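Local coordinates for uncharacterized protein (Legionella longbeachae NSW150, PDB 4JZA) that probably acts as a phosphoinositide phosphatase, hydrolysing the 3-phosphate of phosphatidylinositol 3-phosphate, a lipid signal of the host cell, at residues A[58-63]-A[72-77]; A[78-83]-A[679-684]; A[129-134]-A[314-319]. All blocks are in the same frame, centred on the assembly; numbering follows the deposited sequence.

Contact 1 of 3, residues A[58-63]-A[72-77]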
loop_
_atom_site.group_PDB
_atom_site.type_symbol
_atom_site.label_atom_id
_atom_site.label_comp_id
_atom_site.label_asym_id
_atom_site.label_seq_id
_atom_site.Cartn_x
_atom_site.Cartn_y
_atom_site.Cartn_z
ATOM N N PHE A 58 -12.045 -7.136 -4.483
ATOM C CA PHE A 58 -12.029 -5.792 -5.023
ATOM C C PHE A 58 -11.360 -5.772 -6.384
ATOM O O PHE A 58 -11.786 -5.071 -7.310
ATOM C CB PHE A 58 -11.260 -4.876 -4.109
ATOM C CG PHE A 58 -11.355 -3.432 -4.489
ATOM C CD1 PHE A 58 -10.458 -2.891 -5.368
ATOM C CD2 PHE A 58 -12.331 -2.630 -3.938
ATOM C CE1 PHE A 58 -10.541 -1.593 -5.726
ATOM C CE2 PHE A 58 -12.426 -1.310 -4.285
ATOM C CZ PHE A 58 -11.526 -0.795 -5.179
ATOM N N LEU A 59 -10.276 -6.512 -6.492
ATOM C CA LEU A 59 -9.435 -6.504 -7.688
ATOM C C LEU A 59 -10.214 -7.023 -8.867
ATOM O O LEU A 59 -10.207 -6.431 -9.956
ATOM C CB LEU A 59 -8.185 -7.354 -7.425
ATOM C CG LEU A 59 -7.213 -7.541 -8.569
ATOM C CD1 LEU A 59 -6.632 -6.242 -9.089
ATOM C CD2 LEU A 59 -6.126 -8.504 -8.121
ATOM N N ILE A 60 -10.906 -8.133 -8.651
ATOM C CA ILE A 60 -11.569 -8.810 -9.751
ATOM C C ILE A 60 -12.809 -8.052 -10.210
ATOM O O ILE A 60 -13.122 -8.045 -11.403
ATOM C CB ILE A 60 -11.840 -10.298 -9.446
ATOM C CG1 ILE A 60 -12.100 -11.062 -10.745
ATOM C CG2 ILE A 60 -12.979 -10.471 -8.468
ATOM C CD1 ILE A 60 -11.853 -12.559 -10.631
ATOM N N ASP A 61 -13.489 -7.403 -9.274
ATOM C CA ASP A 61 -14.632 -6.571 -9.601
ATOM C C ASP A 61 -14.180 -5.228 -10.241
ATOM O O ASP A 61 -14.903 -4.644 -10.997
ATOM C CB ASP A 61 -15.503 -6.316 -8.343
ATOM C CG ASP A 61 -16.198 -7.600 -7.807
ATOM O OD1 ASP A 61 -16.210 -8.626 -8.517
ATOM O OD2 ASP A 61 -16.711 -7.595 -6.670
ATOM N N ALA A 62 -12.985 -4.731 -9.964
ATOM C CA ALA A 62 -12.603 -3.371 -10.398
ATOM C C ALA A 62 -11.717 -3.363 -11.615
ATOM O O ALA A 62 -11.803 -2.457 -12.422
ATOM C CB ALA A 62 -11.883 -2.665 -9.276
ATOM N N TYR A 63 -10.840 -4.357 -11.736
ATOM C CA TYR A 63 -9.803 -4.306 -12.742
ATOM C C TYR A 63 -10.058 -5.367 -13.844
ATOM O O TYR A 63 -9.988 -6.573 -13.590
ATOM C CB TYR A 63 -8.415 -4.384 -12.074
ATOM C CG TYR A 63 -7.232 -4.026 -12.959
ATOM C CD1 TYR A 63 -7.275 -2.933 -13.822
ATOM C CD2 TYR A 63 -6.047 -4.777 -12.926
ATOM C CE1 TYR A 63 -6.205 -2.618 -14.656
ATOM C CE2 TYR A 63 -4.951 -4.467 -13.766
ATOM C CZ TYR A 63 -5.044 -3.384 -14.628
ATOM O OH TYR A 63 -4.014 -3.015 -15.469
ATOM N N LEU A 72 -10.446 -19.109 -17.942
ATOM C CA LEU A 72 -11.042 -19.298 -16.655
ATOM C C LEU A 72 -12.020 -18.157 -16.402
ATOM O O LEU A 72 -11.810 -17.022 -16.848
ATOM C CB LEU A 72 -9.959 -19.344 -15.599
ATOM C CG LEU A 72 -8.921 -20.468 -15.640
ATOM C CD1 LEU A 72 -7.913 -20.280 -14.511
ATOM C CD2 LEU A 72 -9.581 -21.825 -15.477
ATOM N N THR A 73 -13.091 -18.462 -15.682
ATOM C CA THR A 73 -14.145 -17.500 -15.401
ATOM C C THR A 73 -13.882 -16.897 -14.032
ATOM O O THR A 73 -13.218 -17.502 -13.142
ATOM C CB THR A 73 -15.524 -18.183 -15.315
ATOM O OG1 THR A 73 -15.534 -19.146 -14.240
ATOM C CG2 THR A 73 -15.841 -18.924 -16.607
ATOM N N LYS A 74 -14.445 -15.711 -13.847
ATOM C CA LYS A 74 -14.493 -15.087 -12.561
ATOM C C LYS A 74 -15.035 -16.061 -11.518
ATOM O O LYS A 74 -14.507 -16.188 -10.416
ATOM C CB LYS A 74 -15.361 -13.847 -12.621
ATOM C CG LYS A 74 -14.746 -12.714 -13.433
ATOM C CD LYS A 74 -15.585 -11.454 -13.298
ATOM C CE LYS A 74 -15.365 -10.517 -14.479
ATOM N NZ LYS A 74 -15.493 -9.090 -14.069
ATOM N N GLN A 75 -16.075 -16.776 -11.865
ATOM C CA GLN A 75 -16.642 -17.633 -10.878
ATOM C C GLN A 75 -15.639 -18.749 -10.448
ATOM O O GLN A 75 -15.478 -19.055 -9.264
ATOM C CB GLN A 75 -17.981 -18.092 -11.400
ATOM C CG GLN A 75 -18.524 -19.356 -10.816
ATOM C CD GLN A 75 -19.452 -20.068 -11.806
ATOM O OE1 GLN A 75 -19.484 -19.778 -13.035
ATOM N NE2 GLN A 75 -20.200 -21.034 -11.278
ATOM N N THR A 76 -14.896 -19.317 -11.384
ATOM C CA THR A 76 -13.904 -20.299 -10.999
ATOM C C THR A 76 -12.820 -19.683 -10.095
ATOM O O THR A 76 -12.447 -20.314 -9.110
ATOM C CB THR A 76 -13.239 -20.944 -12.208
ATOM O OG1 THR A 76 -14.189 -21.741 -12.946
ATOM C CG2 THR A 76 -12.090 -21.831 -11.750
ATOM N N LEU A 77 -12.317 -18.484 -10.419
ATOM C CA LEU A 77 -11.319 -17.838 -9.570
ATOM C C LEU A 77 -11.782 -17.583 -8.161
ATOM O O LEU A 77 -11.112 -17.912 -7.174
ATOM C CB LEU A 77 -10.904 -16.507 -10.152
ATOM C CG LEU A 77 -10.265 -16.657 -11.542
ATOM C CD1 LEU A 77 -9.508 -15.422 -11.994
ATOM C CD2 LEU A 77 -9.332 -17.848 -11.605
#
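Ile60 meets Lys74 and Leu77 in a small, mostly apolar contact at the closed end of a helical hairpin: helix 41-62 finishes here, an irregular connection follows, and helix 74-87 starts back in the antiparallel direction. Ile60 supplies the apolar bridge. With CG1 anti to the backbone N (chi1 -161°) and the chain extended beyond it, the branch projects straight across the gap, and its terminal CD1 lies 3.9 Å from CD1 of Leu77. Isoleucine suits the place: branching at CB restricts chi1, while the CG1-CD1 arm carries a methyl to the facing helix; leucine on the facing turn offers a methyl to receive it and also packs on Leu112 of helix 95-116. Lys74 closes the outer margin. The side chains of Lys74 and Ile60 lie alongside, pointing opposite ways, and Lys74 CG rests 4.0 Å from Ile60 CD1 while the rest of the lysine chain runs toward the other helix. There NZ stops 3.7 Å from Ile60 O, a loose approach to the carbonyl-rich end of helix 41-62 that should be electrostatically favourable. Asp61 adds negative charge nearby, although its own salt bridge is to Lys78. The start of the returning helix is secured by Thr73 in the N-cap position, whose OG1 accepts the backbone N-H of Thr76 at 2.9 Å, with an angle of 162° at the hydrogen.

Contact 2 of 3, residues A[78-83]-A[679-684]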
loop_
_atom_site.group_PDB
_atom_site.type_symbol
_atom_site.label_atom_id
_atom_site.label_comp_id
_atom_site.label_asym_id
_atom_site.label_seq_id
_atom_site.Cartn_x
_atom_site.Cartn_y
_atom_site.Cartn_z
ATOM N N LYS A 78 -12.956 -17.011 -8.039
ATOM C CA LYS A 78 -13.496 -16.710 -6.736
ATOM C C LYS A 78 -13.735 -17.979 -5.950
ATOM O O LYS A 78 -13.546 -18.016 -4.758
ATOM C CB LYS A 78 -14.800 -15.940 -6.875
ATOM C CG LYS A 78 -14.637 -14.510 -7.315
ATOM C CD LYS A 78 -15.996 -13.926 -7.657
ATOM C CE LYS A 78 -15.851 -12.425 -7.817
ATOM N NZ LYS A 78 -17.089 -11.715 -8.243
ATOM N N ALA A 79 -14.200 -19.025 -6.582
ATOM C CA ALA A 79 -14.379 -20.246 -5.816
ATOM C C ALA A 79 -13.002 -20.729 -5.305
ATOM O O ALA A 79 -12.901 -21.157 -4.148
ATOM C CB ALA A 79 -15.098 -21.322 -6.623
ATOM N N TYR A 80 -11.958 -20.625 -6.131
ATOM C CA TYR A 80 -10.613 -21.097 -5.727
ATOM C C TYR A 80 -10.070 -20.296 -4.558
ATOM O O TYR A 80 -9.572 -20.809 -3.580
ATOM C CB TYR A 80 -9.613 -21.044 -6.902
ATOM C CG TYR A 80 -8.184 -21.368 -6.520
ATOM C CD1 TYR A 80 -7.818 -22.643 -6.143
ATOM C CD2 TYR A 80 -7.195 -20.388 -6.554
ATOM C CE1 TYR A 80 -6.515 -22.941 -5.795
ATOM C CE2 TYR A 80 -5.884 -20.670 -6.211
ATOM C CZ TYR A 80 -5.549 -21.951 -5.821
ATOM O OH TYR A 80 -4.247 -22.257 -5.444
ATOM N N VAL A 81 -10.214 -19.013 -4.655
ATOM C CA VAL A 81 -9.838 -18.131 -3.577
ATOM C C VAL A 81 -10.610 -18.337 -2.320
ATOM O O VAL A 81 -10.032 -18.299 -1.261
ATOM C CB VAL A 81 -9.961 -16.723 -4.080
ATOM C CG1 VAL A 81 -10.033 -15.752 -2.958
ATOM C CG2 VAL A 81 -8.734 -16.505 -4.917
ATOM N N ASP A 82 -11.901 -18.587 -2.431
ATOM C CA ASP A 82 -12.692 -19.015 -1.287
ATOM C C ASP A 82 -12.210 -20.304 -0.652
ATOM O O ASP A 82 -12.265 -20.425 0.592
ATOM C CB ASP A 82 -14.174 -19.147 -1.641
ATOM C CG ASP A 82 -14.853 -17.789 -1.906
ATOM O OD1 ASP A 82 -14.296 -16.720 -1.642
ATOM O OD2 ASP A 82 -15.976 -17.755 -2.365
ATOM N N GLU A 83 -11.728 -21.264 -1.445
ATOM C CA GLU A 83 -11.267 -22.506 -0.842
ATOM C C GLU A 83 -9.959 -22.256 -0.137
ATOM O O GLU A 83 -9.745 -22.827 0.938
ATOM C CB GLU A 83 -11.152 -23.678 -1.825
ATOM C CG GLU A 83 -12.501 -24.342 -2.112
ATOM C CD GLU A 83 -12.406 -25.575 -3.040
ATOM O OE1 GLU A 83 -11.637 -26.506 -2.656
ATOM O OE2 GLU A 83 -13.093 -25.617 -4.126
ATOM N N CYS A 679 -3.790 -25.795 -15.043
ATOM C CA CYS A 679 -4.360 -27.105 -15.191
ATOM C C CYS A 679 -5.279 -27.454 -14.017
ATOM O O CYS A 679 -6.330 -28.029 -14.214
ATOM C CB CYS A 679 -3.281 -28.178 -15.292
ATOM S SG CYS A 679 -2.179 -28.058 -16.737
ATOM N N ARG A 680 -4.865 -27.152 -12.801
ATOM C CA ARG A 680 -5.664 -27.456 -11.609
ATOM C C ARG A 680 -7.029 -26.788 -11.700
ATOM O O ARG A 680 -8.050 -27.433 -11.417
ATOM C CB ARG A 680 -4.958 -26.982 -10.357
ATOM C CG ARG A 680 -5.870 -26.903 -9.145
ATOM C CD ARG A 680 -5.093 -26.766 -7.870
ATOM N NE ARG A 680 -4.450 -28.038 -7.572
ATOM C CZ ARG A 680 -3.238 -28.149 -7.042
ATOM N NH1 ARG A 680 -2.496 -27.065 -6.795
ATOM N NH2 ARG A 680 -2.744 -29.354 -6.814
ATOM N N LEU A 681 -7.016 -25.525 -12.130
ATOM C CA LEU A 681 -8.203 -24.712 -12.221
ATOM C C LEU A 681 -9.029 -25.039 -13.444
ATOM O O LEU A 681 -10.256 -24.924 -13.407
ATOM C CB LEU A 681 -7.822 -23.216 -12.268
ATOM C CG LEU A 681 -7.248 -22.567 -10.993
ATOM C CD1 LEU A 681 -7.010 -21.063 -11.160
ATOM C CD2 LEU A 681 -8.155 -22.827 -9.799
ATOM N N VAL A 682 -8.378 -25.421 -14.555
ATOM C CA VAL A 682 -9.117 -25.858 -15.731
ATOM C C VAL A 682 -9.878 -27.110 -15.372
ATOM O O VAL A 682 -11.033 -27.240 -15.702
ATOM C CB VAL A 682 -8.215 -26.017 -16.923
ATOM C CG1 VAL A 682 -8.830 -26.898 -17.996
ATOM C CG2 VAL A 682 -7.912 -24.657 -17.500
ATOM N N ALA A 683 -9.282 -28.017 -14.625
ATOM C CA ALA A 683 -10.007 -29.221 -14.282
ATOM C C ALA A 683 -11.169 -28.915 -13.357
ATOM O O ALA A 683 -12.171 -29.606 -13.390
ATOM C CB ALA A 683 -9.100 -30.250 -13.660
ATOM N N ARG A 684 -11.011 -27.929 -12.497
ATOM C CA ARG A 684 -12.060 -27.616 -11.540
ATOM C C ARG A 684 -13.212 -26.919 -12.268
ATOM O O ARG A 684 -14.374 -27.233 -12.029
ATOM C CB ARG A 684 -11.526 -26.821 -10.329
ATOM C CG ARG A 684 -11.382 -27.697 -9.085
ATOM C CD ARG A 684 -10.003 -27.661 -8.434
ATOM N NE ARG A 684 -10.017 -26.782 -7.274
ATOM C CZ ARG A 684 -9.127 -26.815 -6.291
ATOM N NH1 ARG A 684 -8.105 -27.672 -6.303
ATOM N NH2 ARG A 684 -9.263 -25.965 -5.291
HETATM O O HOH W 1 -11.856 -24.796 -6.531
#
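Tyr80 and Leu681 meet at about a right angle, the leucine bringing one methyl, CD2, obliquely against the base of the aromatic ring, 3.6 Å from Tyr80 CG. The tyrosine is thrown toward the other helix because its CG stands anti to the backbone N (chi1 174°), and its side chain also touches Lys108 and Leu112 of helix 95-116. Arg684 comes to the same ring by another route: its chain bends at chi2 and chi3, and NH2 arrives at the ring edge, in the ring plane, 3.7 Å from Tyr80 CD1. This is an interhelical crossing, the second helix of the hairpin 41-62/74-87 against helix 676-702, which comes from about 600 residues later in the chain; the axes of segments 78-83 and 679-684 approach to 11.4 Å, with N-to-C directions 111° apart. Such spacing suits large side chains. On the exposed margin, extended Glu83 faces Arg684 from the opposite direction. Carboxylate and guanidinium planes are nearly parallel, but OE1 sits well off the guanidinium plane, 3.6 Å from NH2, making a salt bridge of charge alone. A water supplies the directional link, accepting from Arg684 NE in the guanidinium plane and donating to Glu83 OE2, each at 2.8 Å.

Contact 3 of 3, residues A[129-134]-A[314-319]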
loop_
_atom_site.group_PDB
_atom_site.type_symbol
_atom_site.label_atom_id
_atom_site.label_comp_id
_atom_site.label_asym_id
_atom_site.label_seq_id
_atom_site.Cartn_x
_atom_site.Cartn_y
_atom_site.Cartn_z
ATOM N N LEU A 129 -2.602 -6.757 -5.767
ATOM C CA LEU A 129 -3.235 -7.123 -4.476
ATOM C C LEU A 129 -3.085 -6.049 -3.349
ATOM O O LEU A 129 -4.039 -5.676 -2.666
ATOM C CB LEU A 129 -2.642 -8.434 -3.980
ATOM C CG LEU A 129 -3.339 -9.084 -2.780
ATOM C CD1 LEU A 129 -4.801 -9.298 -3.029
ATOM C CD2 LEU A 129 -2.681 -10.393 -2.371
ATOM N N ASN A 130 -1.864 -5.550 -3.192
ATOM C CA ASN A 130 -1.496 -4.636 -2.129
ATOM C C ASN A 130 -2.304 -3.394 -2.252
ATOM O O ASN A 130 -2.836 -2.900 -1.278
ATOM C CB ASN A 130 -0.012 -4.309 -2.224
ATOM C CG ASN A 130 0.482 -3.477 -1.052
ATOM O OD1 ASN A 130 0.359 -3.880 0.101
ATOM N ND2 ASN A 130 1.060 -2.310 -1.355
ATOM N N GLU A 131 -2.417 -2.904 -3.480
ATOM C CA GLU A 131 -3.142 -1.623 -3.806
ATOM C C GLU A 131 -4.635 -1.816 -3.879
ATOM O O GLU A 131 -5.393 -0.958 -3.439
ATOM C CB GLU A 131 -2.564 -0.928 -5.077
ATOM C CG GLU A 131 -1.145 -0.410 -4.840
ATOM C CD GLU A 131 -0.364 -0.049 -6.084
ATOM O OE1 GLU A 131 -0.826 0.713 -6.958
ATOM O OE2 GLU A 131 0.762 -0.502 -6.214
ATOM N N ALA A 132 -5.084 -2.951 -4.369
ATOM C CA ALA A 132 -6.512 -3.267 -4.244
ATOM C C ALA A 132 -6.961 -3.279 -2.794
ATOM O O ALA A 132 -8.009 -2.794 -2.490
ATOM C CB ALA A 132 -6.862 -4.596 -4.908
ATOM N N GLU A 133 -6.165 -3.794 -1.885
ATOM C CA GLU A 133 -6.585 -3.777 -0.494
ATOM C C GLU A 133 -6.755 -2.345 0.032
ATOM O O GLU A 133 -7.667 -2.063 0.782
ATOM C CB GLU A 133 -5.571 -4.500 0.373
ATOM C CG GLU A 133 -6.090 -4.747 1.781
ATOM C CD GLU A 133 -5.007 -5.073 2.799
ATOM O OE1 GLU A 133 -5.425 -5.620 3.827
ATOM O OE2 GLU A 133 -3.787 -4.796 2.601
ATOM N N GLN A 134 -5.860 -1.449 -0.355
ATOM C CA GLN A 134 -5.907 -0.080 0.097
ATOM C C GLN A 134 -7.172 0.621 -0.334
ATOM O O GLN A 134 -7.819 1.249 0.467
ATOM C CB GLN A 134 -4.715 0.662 -0.502
ATOM C CG GLN A 134 -3.331 0.239 0.002
ATOM C CD GLN A 134 -2.257 0.964 -0.757
ATOM O OE1 GLN A 134 -2.532 1.884 -1.391
ATOM N NE2 GLN A 134 -1.081 0.635 -0.630
ATOM N N SER A 314 -1.174 5.140 -12.056
ATOM C CA SER A 314 -1.100 3.975 -12.876
ATOM C C SER A 314 -2.484 3.619 -13.330
ATOM O O SER A 314 -3.481 4.059 -12.778
ATOM C CB SER A 314 -0.554 2.812 -12.073
ATOM O OG SER A 314 -1.491 2.335 -11.107
ATOM N N GLU A 315 -2.560 2.784 -14.334
ATOM C CA GLU A 315 -3.844 2.481 -14.881
ATOM C C GLU A 315 -4.709 1.681 -13.885
ATOM O O GLU A 315 -5.917 1.860 -13.784
ATOM C CB GLU A 315 -3.674 1.717 -16.189
ATOM C CG GLU A 315 -5.003 1.530 -16.887
ATOM C CD GLU A 315 -4.954 0.553 -18.035
ATOM O OE1 GLU A 315 -5.363 0.976 -19.136
ATOM O OE2 GLU A 315 -4.549 -0.618 -17.833
ATOM N N HIS A 316 -4.085 0.771 -13.173
ATOM C CA HIS A 316 -4.818 0.015 -12.187
ATOM C C HIS A 316 -5.364 0.922 -11.068
ATOM O O HIS A 316 -6.517 0.760 -10.635
ATOM C CB HIS A 316 -4.019 -1.219 -11.678
ATOM C CG HIS A 316 -2.749 -0.894 -10.968
ATOM N ND1 HIS A 316 -1.524 -0.920 -11.593
ATOM C CD2 HIS A 316 -2.512 -0.532 -9.688
ATOM C CE1 HIS A 316 -0.582 -0.576 -10.735
ATOM N NE2 HIS A 316 -1.156 -0.330 -9.569
ATOM N N GLN A 317 -4.577 1.898 -10.627
ATOM C CA GLN A 317 -5.075 2.769 -9.583
ATOM C C GLN A 317 -6.368 3.437 -10.096
ATOM O O GLN A 317 -7.322 3.597 -9.350
ATOM C CB GLN A 317 -4.033 3.844 -9.189
ATOM C CG GLN A 317 -2.864 3.330 -8.367
ATOM C CD GLN A 317 -2.885 3.705 -6.897
ATOM O OE1 GLN A 317 -3.522 4.675 -6.447
ATOM N NE2 GLN A 317 -2.164 2.942 -6.145
ATOM N N GLN A 318 -6.387 3.815 -11.367
ATOM C CA GLN A 318 -7.511 4.587 -11.924
ATOM C C GLN A 318 -8.768 3.736 -11.932
ATOM O O GLN A 318 -9.832 4.211 -11.519
ATOM C CB GLN A 318 -7.186 5.153 -13.285
ATOM C CG GLN A 318 -5.898 5.971 -13.279
ATOM C CD GLN A 318 -5.631 6.748 -14.564
ATOM O OE1 GLN A 318 -5.438 6.203 -15.646
ATOM N NE2 GLN A 318 -5.598 8.026 -14.432
ATOM N N PHE A 319 -8.627 2.469 -12.301
ATOM C CA PHE A 319 -9.755 1.556 -12.234
ATOM C C PHE A 319 -10.168 1.343 -10.803
ATOM O O PHE A 319 -11.347 1.237 -10.536
ATOM C CB PHE A 319 -9.462 0.198 -12.863
ATOM C CG PHE A 319 -9.585 0.166 -14.364
ATOM C CD1 PHE A 319 -10.830 0.183 -14.975
ATOM C CD2 PHE A 319 -8.461 0.056 -15.160
ATOM C CE1 PHE A 319 -10.960 0.102 -16.343
ATOM C CE2 PHE A 319 -8.577 -0.021 -16.538
ATOM C CZ PHE A 319 -9.832 -0.013 -17.130
HETATM O O HOH W 2 0.246 2.435 -8.885
#
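Glu131 OE1 is gripped by two side chains of the facing helix, His316 and Gln317. His316 NE2 donates to it at 2.8 Å, the oxygen lying at the ring edge and close to the imidazole plane; the bond is somewhat bent. Gln317 NE2 donates to the same oxygen at 2.7 Å along a nearly straight line (170° at the hydrogen), with the acceptor in the amide plane. The two donors approach from opposite faces of the carboxylate, each well out of its plane, so OE1 is held as in a clamp. A water adds a third donor at 2.8 Å and also bonds to Ser314 OG.

That serine is the N-cap of helix 315-325: its OG accepts from the backbone N of Gln317. Serine suits the N-cap because its short hydroxyl can accept a backbone N-H left without a partner in the first turn. The same hydroxyl sits over one face of the His316 ring, 3.0 Å above the plane. The histidine reaches this position with CG between its backbone N and carbonyl carbon (chi1 63°), a conformation more easily accommodated in the first turn of a helix than in its middle. Gln317 bends at chi2 to bring its amide to the glutamate, and its OE1 is hydrogen-bonded to Tyr135 and Thr344, so both ends of the amide are used.

Farther out the contact turns apolar. Glu131 and Ala132 touch Phe320 one turn along helix 315-325, and Ala132, whose small side chain suits close helix packing, touches Phe58 and Leu59 of helix 41-62. Helix 122-140 is thus pinned to helix 315-325 by a His-carboxylate hydrogen bond and its neighbours. With three donors converging on one oxygen, Glu131 is probably ionised, its negative charge stabilised by the N-H and O-H dipoles.

In the fold
Contact 1 lies between the other two and touches both. It shares helix 74-87 with contact 2, and Leu72 packs on Leu681 and Val682. On its other flank it adjoins contact 3, where Tyr63 meets Phe319 and Phe58 lies against Ala132; contacts 2 and 3 do not touch. Local contact 1 is buried and mainly apolar, whereas contacts 2 and 3 are partly buried. The centre of contact 2 lies about 27 Å from the centre of the chain, and ion-pair and water chemistry edges its junction of sequence-distant helices. Contact 3, its centre about 9 Å from the chain's centre, is not apolar for that: it relies on directional hydrogen bonds.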